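Local coordinates for protein esterase (Uncultured bacterium, PDB 5EGN) that hydrolyses N-acyl homoserine lactones, the signals of bacterial quorum sensing, and is classed as a carboxylesterase of the alpha/beta hydrolase fold, at residues N136-A141 with H178-A183. The protein carries 2 engineered substitutions. Numbering follows the deposited sequence.
Sequences NDYIGA and HVFDAA
Y138 and F180 mark the nearest approach of the two backbones, with Y138 CA 9.6 Å from F180 CA. Within the two segments, only the side chains of Y138 and F180 touch. The bond from CA to CB of each is directed at the other helix, and the two side chains pass one another running contrary ways. They form an edge-to-face aromatic pair, with ring centroids 4.8 Å apart and planes inclined at 57°. Y138 brings the CD1-CE1 side of its ring to F180. CE1 sits over the centre of one F180 face, and Y138 CE1 lies 3.6 Å from F180 CG. Y138 CD1 meets the same ring toward its CD1-CE1 side, 3.8 Å from F180 CE1. F180 holds CG anti to its backbone N (chi1 178°), which carries the ring out from helix 177-185 to Y138. The contact joins two helices of the helix-and-loop insertion between strands 110-116 and 206-211, consistent with the cap of an alpha/beta hydrolase. With an alanine in place of F180, the Y138 edge would probably lose its aromatic face and a gap would open between the helices. F134 of helix 128-136 also meets the F180 ring. K177 makes a cation-pi contact with Y138.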
ATOM      1  N   ASN A 136      25.711 -15.930   8.509  1.00 48.12           N
ATOM      2  CA  ASN A 136      26.915 -15.549   7.781  1.00 48.15           C
ATOM      3  C   ASN A 136      26.699 -14.279   6.966  1.00 45.69           C
ATOM      4  O   ASN A 136      27.503 -13.350   7.016  1.00 42.19           O
ATOM      5  CB  ASN A 136      27.360 -16.702   6.877  1.00 48.53           C
ATOM      6  CG  ASN A 136      28.487 -16.316   5.943  1.00 46.12           C
ATOM      7  OD1 ASN A 136      28.252 -15.846   4.831  1.00 52.96           O
ATOM      8  ND2 ASN A 136      29.722 -16.526   6.386  1.00 44.75           N
ATOM      9  N   ASP A 137      25.601 -14.248   6.221  1.00 46.59           N
ATOM     10  CA  ASP A 137      25.244 -13.085   5.422  1.00 45.56           C
ATOM     11  C   ASP A 137      23.732 -12.917   5.428  1.00 44.85           C
ATOM     12  O   ASP A 137      23.024 -13.575   4.677  1.00 44.48           O
ATOM     13  CB  ASP A 137      25.767 -13.227   3.993  1.00 45.01           C
ATOM     14  CG  ASP A 137      25.735 -11.918   3.228  1.00 45.15           C
ATOM     15  OD1 ASP A 137      25.201 -10.920   3.764  1.00 43.79           O
ATOM     16  OD2 ASP A 137      26.236 -11.886   2.086  1.00 52.07           O
ATOM     17  N   TYR A 138      23.249 -12.031   6.288  1.00 44.15           N
ATOM     18  CA  TYR A 138      21.816 -11.846   6.490  1.00 44.59           C
ATOM     19  C   TYR A 138      21.070 -11.451   5.213  1.00 43.40           C
ATOM     20  O   TYR A 138      20.165 -12.162   4.767  1.00 44.56           O
ATOM     21  CB  TYR A 138      21.576 -10.794   7.572  1.00 45.13           C
ATOM     22  CG  TYR A 138      20.172 -10.231   7.586  1.00 46.16           C
ATOM     23  CD1 TYR A 138      19.102 -10.992   8.035  1.00 46.00           C
ATOM     24  CD2 TYR A 138      19.919  -8.933   7.160  1.00 45.79           C
ATOM     25  CE1 TYR A 138      17.815 -10.476   8.055  1.00 45.07           C
ATOM     26  CE2 TYR A 138      18.638  -8.410   7.172  1.00 46.81           C
ATOM     27  CZ  TYR A 138      17.593  -9.185   7.622  1.00 49.65           C
ATOM     28  OH  TYR A 138      16.321  -8.666   7.640  1.00 55.56           O
ATOM     29  N   ILE A 139      21.454 -10.317   4.635  1.00 44.60           N
ATOM     30  CA  ILE A 139      20.776  -9.761   3.468  1.00 43.58           C
ATOM     31  C   ILE A 139      20.870 -10.690   2.257  1.00 42.57           C
ATOM     32  O   ILE A 139      19.895 -10.873   1.521  1.00 45.07           O
ATOM     33  CB  ILE A 139      21.359  -8.379   3.118  1.00 43.20           C
ATOM     34  CG1 ILE A 139      21.049  -7.380   4.238  1.00 43.35           C
ATOM     35  CG2 ILE A 139      20.807  -7.869   1.796  1.00 41.98           C
ATOM     36  CD1 ILE A 139      21.866  -6.111   4.182  1.00 43.67           C
ATOM     37  N   GLY A 140      22.047 -11.281   2.062  1.00 42.95           N
ATOM     38  CA  GLY A 140      22.269 -12.211   0.970  1.00 43.22           C
ATOM     39  C   GLY A 140      21.398 -13.447   1.092  1.00 42.02           C
ATOM     40  O   GLY A 140      20.710 -13.830   0.142  1.00 43.69           O
ATOM     41  N   ALA A 141      21.426 -14.067   2.270  1.00 43.20           N
ATOM     42  CA  ALA A 141      20.595 -15.234   2.543  1.00 43.06           C
ATOM     43  C   ALA A 141      19.113 -14.922   2.355  1.00 40.43           C
ATOM     44  O   ALA A 141      18.380 -15.718   1.762  1.00 39.69           O
ATOM     45  CB  ALA A 141      20.848 -15.749   3.951  1.00 43.85           C
ATOM     46  N   HIS A 178      17.539  -6.033  14.506  1.00 37.88           N
ATOM     47  CA  HIS A 178      17.350  -6.557  15.852  1.00 37.97           C
ATOM     48  C   HIS A 178      15.999  -7.248  16.004  1.00 37.93           C
ATOM     49  O   HIS A 178      15.837  -8.121  16.851  1.00 41.49           O
ATOM     50  CB  HIS A 178      17.490  -5.441  16.889  1.00 36.24           C
ATOM     51  CG  HIS A 178      16.266  -4.590  17.037  1.00 35.05           C
ATOM     52  ND1 HIS A 178      16.069  -3.435  16.311  1.00 36.27           N
ATOM     53  CD2 HIS A 178      15.184  -4.718  17.841  1.00 35.43           C
ATOM     54  CE1 HIS A 178      14.913  -2.895  16.655  1.00 37.02           C
ATOM     55  NE2 HIS A 178      14.356  -3.653  17.580  1.00 35.93           N
ATOM     56  N   VAL A 179      15.029  -6.848  15.189  1.00 36.70           N
ATOM     57  CA  VAL A 179      13.729  -7.503  15.196  1.00 37.17           C
ATOM     58  C   VAL A 179      13.858  -8.902  14.605  1.00 38.18           C
ATOM     59  O   VAL A 179      13.294  -9.863  15.133  1.00 44.99           O
ATOM     60  CB  VAL A 179      12.676  -6.697  14.416  1.00 34.30           C
ATOM     61  CG1 VAL A 179      11.402  -7.507  14.237  1.00 33.40           C
ATOM     62  CG2 VAL A 179      12.377  -5.403  15.142  1.00 33.05           C
ATOM     63  N   PHE A 180      14.613  -9.016  13.517  1.00 37.89           N
ATOM     64  CA  PHE A 180      14.894 -10.321  12.931  1.00 38.73           C
ATOM     65  C   PHE A 180      15.602 -11.201  13.954  1.00 39.88           C
ATOM     66  O   PHE A 180      15.162 -12.317  14.227  1.00 40.36           O
ATOM     67  CB  PHE A 180      15.740 -10.190  11.663  1.00 39.82           C
ATOM     68  CG  PHE A 180      16.103 -11.510  11.036  1.00 40.54           C
ATOM     69  CD1 PHE A 180      17.350 -12.077  11.247  1.00 41.09           C
ATOM     70  CD2 PHE A 180      15.189 -12.191  10.246  1.00 39.05           C
ATOM     71  CE1 PHE A 180      17.681 -13.289  10.676  1.00 40.22           C
ATOM     72  CE2 PHE A 180      15.516 -13.402   9.672  1.00 39.28           C
ATOM     73  CZ  PHE A 180      16.764 -13.951   9.889  1.00 40.01           C
ATOM     74  N   ASP A 181      16.686 -10.686  14.530  1.00 39.74           N
ATOM     75  CA  ASP A 181      17.460 -11.438  15.515  1.00 40.16           C
ATOM     76  C   ASP A 181      16.610 -11.893  16.706  1.00 39.97           C
ATOM     77  O   ASP A 181      16.695 -13.045  17.136  1.00 40.51           O
ATOM     78  CB  ASP A 181      18.641 -10.603  16.002  1.00 40.19           C
ATOM     79  CG  ASP A 181      19.680 -10.379  14.918  1.00 42.02           C
ATOM     80  OD1 ASP A 181      19.798 -11.240  14.023  1.00 41.95           O
ATOM     81  OD2 ASP A 181      20.379  -9.345  14.965  1.00 42.87           O
ATOM     82  N   ALA A 182      15.786 -10.987  17.223  1.00 40.01           N
ATOM     83  CA  ALA A 182      14.943 -11.283  18.377  1.00 39.34           C
ATOM     84  C   ALA A 182      13.876 -12.321  18.047  1.00 39.43           C
ATOM     85  O   ALA A 182      13.616 -13.226  18.841  1.00 41.28           O
ATOM     86  CB  ALA A 182      14.297 -10.013  18.896  1.00 38.55           C
ATOM     87  N   ALA A 183      13.258 -12.183  16.879  1.00 39.45           N
ATOM     88  CA  ALA A 183      12.236 -13.128  16.440  1.00 40.15           C
ATOM     89  C   ALA A 183      12.827 -14.521  16.240  1.00 41.75           C
ATOM     90  O   ALA A 183      12.209 -15.521  16.601  1.00 50.68           O
ATOM     91  CB  ALA A 183      11.577 -12.643  15.157  1.00 38.73           C
TER